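Local structure of cGAS/DncV-like nucleotidyltransferase in E. coli homolog (Rhodothermus marinus SG0.5JP17-172, 6E0K) at residues A[93-96]-A[97-101]; A[155-158]-A[159-162]. The protein catalyses the synthesis of the cyclic dinucleotide 3',3'-cUAMP from UTP and ATP, using magnesium, as the second messenger of a CBASS antiphage defence. One frame throughout, in Å; residues are numbered along the deposited sequence.

Contact 1. Residues A[93-96]-A[97-101]; sequences NDFY and SDVER
The CG2 methyl of V99 lies over one face of the F95 ring, one turn further along helix 92-107. It sits 3.8 Å from the ring centroid, a CH-pi contact 22° off the normal, and comes closest to the CE1–CZ rim, with CE1 of F95 3.6 Å from CG2 of V99. Having CG of F95 anti to its backbone N (chi1 175°) carries the phenyl ring beneath V99, whose CG2 lies beside its own backbone N. Flat ring and branched methyls suit this buried side, where both residues pack on V65 and V132 of the sheet. The backbone supplies regular i to i+4 bonds, such as V99 N to F95 O (2.9 Å).

Polar groups occupy other sides of the helix. A water donates to OD1 of N93 (2.8 Å) and bonds to OG of S97, linking two side chains one turn apart that do not touch each other here. R101 spreads its guanidinium face over S97 O, and its NH2 reaches OD1 of D98 (3.0 Å) from above the carboxylate plane in a salt bridge. Y34 and Y90 bind OD1 and OD2 of D98 respectively, so this buried carboxylate is satisfied at both oxygens and probably stays ionised.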
# COMPACT_ATOMS: atom_id res chain seq x y z
N ASN A 93 17.34 -0.02 15.84
CA ASN A 93 16.91 0.40 17.16
C ASN A 93 17.39 1.82 17.49
O ASN A 93 16.62 2.65 17.99
CB ASN A 93 17.42 -0.63 18.17
CG ASN A 93 16.99 -0.35 19.58
OD1 ASN A 93 15.82 -0.12 19.85
ND2 ASN A 93 17.95 -0.37 20.49
N ASP A 94 18.68 2.11 17.21
CA ASP A 94 19.21 3.45 17.41
C ASP A 94 18.45 4.47 16.57
O ASP A 94 18.10 5.56 17.04
CB ASP A 94 20.69 3.52 17.02
CG ASP A 94 21.61 2.76 17.95
OD1 ASP A 94 21.38 2.71 19.18
OD2 ASP A 94 22.61 2.23 17.41
N PHE A 95 18.25 4.14 15.29
CA PHE A 95 17.58 5.04 14.37
C PHE A 95 16.17 5.34 14.83
O PHE A 95 15.74 6.50 14.85
CB PHE A 95 17.58 4.42 12.98
CG PHE A 95 16.83 5.22 11.96
CD1 PHE A 95 17.15 6.54 11.72
CD2 PHE A 95 15.83 4.62 11.21
CE1 PHE A 95 16.46 7.26 10.77
CE2 PHE A 95 15.14 5.33 10.25
CZ PHE A 95 15.48 6.65 10.04
N TYR A 96 15.42 4.29 15.21
CA TYR A 96 14.07 4.46 15.74
C TYR A 96 14.06 5.45 16.90
O TYR A 96 13.22 6.36 16.95
CB TYR A 96 13.55 3.08 16.16
CG TYR A 96 12.11 3.07 16.57
CD1 TYR A 96 11.72 3.51 17.83
CD2 TYR A 96 11.15 2.58 15.71
CE1 TYR A 96 10.39 3.51 18.21
CE2 TYR A 96 9.83 2.57 16.09
CZ TYR A 96 9.45 3.04 17.35
OH TYR A 96 8.11 3.03 17.72
N SER A 97 15.00 5.31 17.84
CA SER A 97 15.03 6.22 18.98
C SER A 97 15.30 7.66 18.55
O SER A 97 14.75 8.61 19.13
CB SER A 97 16.07 5.74 19.99
OG SER A 97 15.62 4.54 20.59
N ASP A 98 16.14 7.84 17.52
CA ASP A 98 16.37 9.19 17.02
C ASP A 98 15.12 9.77 16.36
O ASP A 98 14.80 10.94 16.56
CB ASP A 98 17.54 9.20 16.03
CG ASP A 98 18.89 9.22 16.73
OD1 ASP A 98 19.01 9.87 17.79
OD2 ASP A 98 19.83 8.57 16.21
N VAL A 99 14.44 8.97 15.53
CA VAL A 99 13.21 9.45 14.89
C VAL A 99 12.18 9.82 15.95
O VAL A 99 11.54 10.88 15.87
CB VAL A 99 12.66 8.41 13.90
CG1 VAL A 99 11.33 8.89 13.34
CG2 VAL A 99 13.64 8.17 12.76
N GLU A 100 11.99 8.95 16.95
CA GLU A 100 11.04 9.24 18.02
C GLU A 100 11.39 10.55 18.73
O GLU A 100 10.51 11.37 19.00
CB GLU A 100 10.98 8.08 19.01
CG GLU A 100 9.92 8.20 20.10
CD GLU A 100 9.98 7.03 21.07
OE1 GLU A 100 11.10 6.60 21.42
OE2 GLU A 100 8.91 6.55 21.49
N ARG A 101 12.68 10.76 19.03
CA ARG A 101 13.09 11.99 19.69
C ARG A 101 12.82 13.21 18.81
O ARG A 101 12.34 14.23 19.29
CB ARG A 101 14.58 11.93 20.05
CG ARG A 101 14.85 11.27 21.39
CD ARG A 101 16.29 11.50 21.83
NE ARG A 101 17.22 10.71 21.02
CZ ARG A 101 17.47 9.42 21.24
NH1 ARG A 101 16.85 8.79 22.23
NH2 ARG A 101 18.32 8.77 20.47
O HOH W 1 14.40 2.29 19.90
O HOH W 2 19.47 6.46 19.32

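Contact 2. Residues A[155-158]-A[159-162]; sequences FYVP and SEDR
Y156 and V157 meet E160, D161 and R162 round the turn of a beta-hairpin, where strand 150-157, paired with 127-138 in the nucleotidyltransferase sheet, reverses into strand 162-166. Y156 reaches across the turn, its OH donating to OD1 of D161 at 2.6 Å. The carboxylate receives it on its anti side, somewhat out of plane. OD1 of D161 lies at the edge of the phenol, near its plane, while the carboxylate as a whole is turned 66° against the ring. With CG anti to the backbone N (chi1 179°), D161 swings its acid back to the hydroxyl. The same ring also passes close to the returning backbone, with CD1 of Y156 3.4 Å from O of R162.

V157 and R162 form an antiparallel hydrogen-bonded pair, joined by V157 N to R162 O at 2.9 Å. The four-residue hairpin loop 158-161 begins with a type I turn, closed by E160 N bonding to V157 O (3.0 Å). P158 suits its first corner, since its ring already fixes phi near -61°. D161 then takes a left-handed backbone conformation, which aspartate tolerates better than most residues.

On the V157 and R162 face, E160 runs beside V157 with its CG 3.9 Å from CG1 of V157, methylene against methyl. Its OE1 forms a salt bridge with NE of R162, although the modelled separation is doubtfully short. The other oxygen, OE2, makes a long, weak ion pair with K117, a UTP-binding residue, and R162 makes another with the ATP-binding E265.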
# COMPACT_ATOMS: atom_id res chain seq x y z
N PHE A 155 11.96 -3.21 8.80
CA PHE A 155 11.82 -2.75 10.17
C PHE A 155 11.60 -3.97 11.06
O PHE A 155 11.19 -5.03 10.59
CB PHE A 155 10.68 -1.73 10.33
CG PHE A 155 9.36 -2.20 9.76
CD1 PHE A 155 9.06 -1.99 8.42
CD2 PHE A 155 8.43 -2.84 10.56
CE1 PHE A 155 7.85 -2.42 7.88
CE2 PHE A 155 7.22 -3.27 10.03
CZ PHE A 155 6.93 -3.06 8.69
N TYR A 156 11.90 -3.81 12.34
CA TYR A 156 11.76 -4.87 13.33
C TYR A 156 10.44 -4.68 14.06
O TYR A 156 9.98 -3.56 14.26
CB TYR A 156 12.94 -4.85 14.30
CG TYR A 156 13.05 -6.02 15.24
CD1 TYR A 156 13.32 -7.31 14.76
CD2 TYR A 156 12.94 -5.86 16.62
CE1 TYR A 156 13.45 -8.39 15.63
CE2 TYR A 156 13.08 -6.92 17.48
CZ TYR A 156 13.32 -8.19 16.99
OH TYR A 156 13.46 -9.26 17.86
N VAL A 157 9.82 -5.80 14.43
CA VAL A 157 8.61 -5.79 15.24
C VAL A 157 8.96 -6.40 16.59
O VAL A 157 9.08 -7.63 16.70
CB VAL A 157 7.46 -6.54 14.54
CG1 VAL A 157 6.16 -6.38 15.33
CG2 VAL A 157 7.28 -6.04 13.12
N PRO A 158 9.20 -5.58 17.62
CA PRO A 158 9.67 -6.14 18.89
C PRO A 158 8.72 -7.13 19.53
O PRO A 158 9.18 -8.06 20.20
CB PRO A 158 9.86 -4.90 19.76
CG PRO A 158 10.23 -3.83 18.77
CD PRO A 158 9.37 -4.12 17.56
N SER A 159 7.41 -6.96 19.34
CA SER A 159 6.43 -7.84 19.96
C SER A 159 6.37 -9.20 19.28
O SER A 159 5.76 -10.12 19.83
CB SER A 159 5.04 -7.19 19.93
OG SER A 159 4.58 -6.99 18.60
N GLU A 160 6.99 -9.34 18.11
CA GLU A 160 6.92 -10.58 17.36
C GLU A 160 8.29 -11.15 17.02
O GLU A 160 8.36 -12.20 16.37
CB GLU A 160 6.12 -10.37 16.06
CG GLU A 160 4.70 -9.88 16.32
CD GLU A 160 3.98 -9.48 15.05
OE1 GLU A 160 4.58 -9.56 13.97
OE2 GLU A 160 2.79 -9.08 15.14
N ASP A 161 9.38 -10.51 17.46
CA ASP A 161 10.74 -10.93 17.13
C ASP A 161 10.85 -11.31 15.65
O ASP A 161 11.16 -12.44 15.29
CB ASP A 161 11.20 -12.09 18.02
CG ASP A 161 12.62 -12.56 17.69
OD1 ASP A 161 13.42 -11.74 17.18
OD2 ASP A 161 12.93 -13.76 17.91
N ARG A 162 10.52 -10.35 14.79
CA ARG A 162 10.67 -10.64 13.37
C ARG A 162 10.90 -9.35 12.61
O ARG A 162 10.54 -8.26 13.06
CB ARG A 162 9.45 -11.37 12.79
CG ARG A 162 8.29 -10.48 12.45
CD ARG A 162 7.11 -11.32 11.97
NE ARG A 162 5.85 -10.59 12.11
CZ ARG A 162 5.20 -10.03 11.10
NH1 ARG A 162 4.06 -9.39 11.32
NH2 ARG A 162 5.68 -10.12 9.86

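Overall arrangement
Contact 1 comes first along the chain, on helix 92-107, and contact 2 follows at the hairpin between strands 150-157 and 162-166. Their centres are 15 Å apart and their nearest atoms about 6 Å, so they do not touch. Both belong to the nucleotidyltransferase core: the helix packs against strands 61-68, 119-122 and 127-138, and strand 150-157 extends the same mixed sheet beside 127-138. W92 bridges the two, its ring meeting Y96 of contact 1 while F155 and Y156 of contact 2 touch it. Each also borders the UTP-binding segment, contact 1 at L119 and contact 2 at K117, placing helix and hairpin next to the nucleotide site.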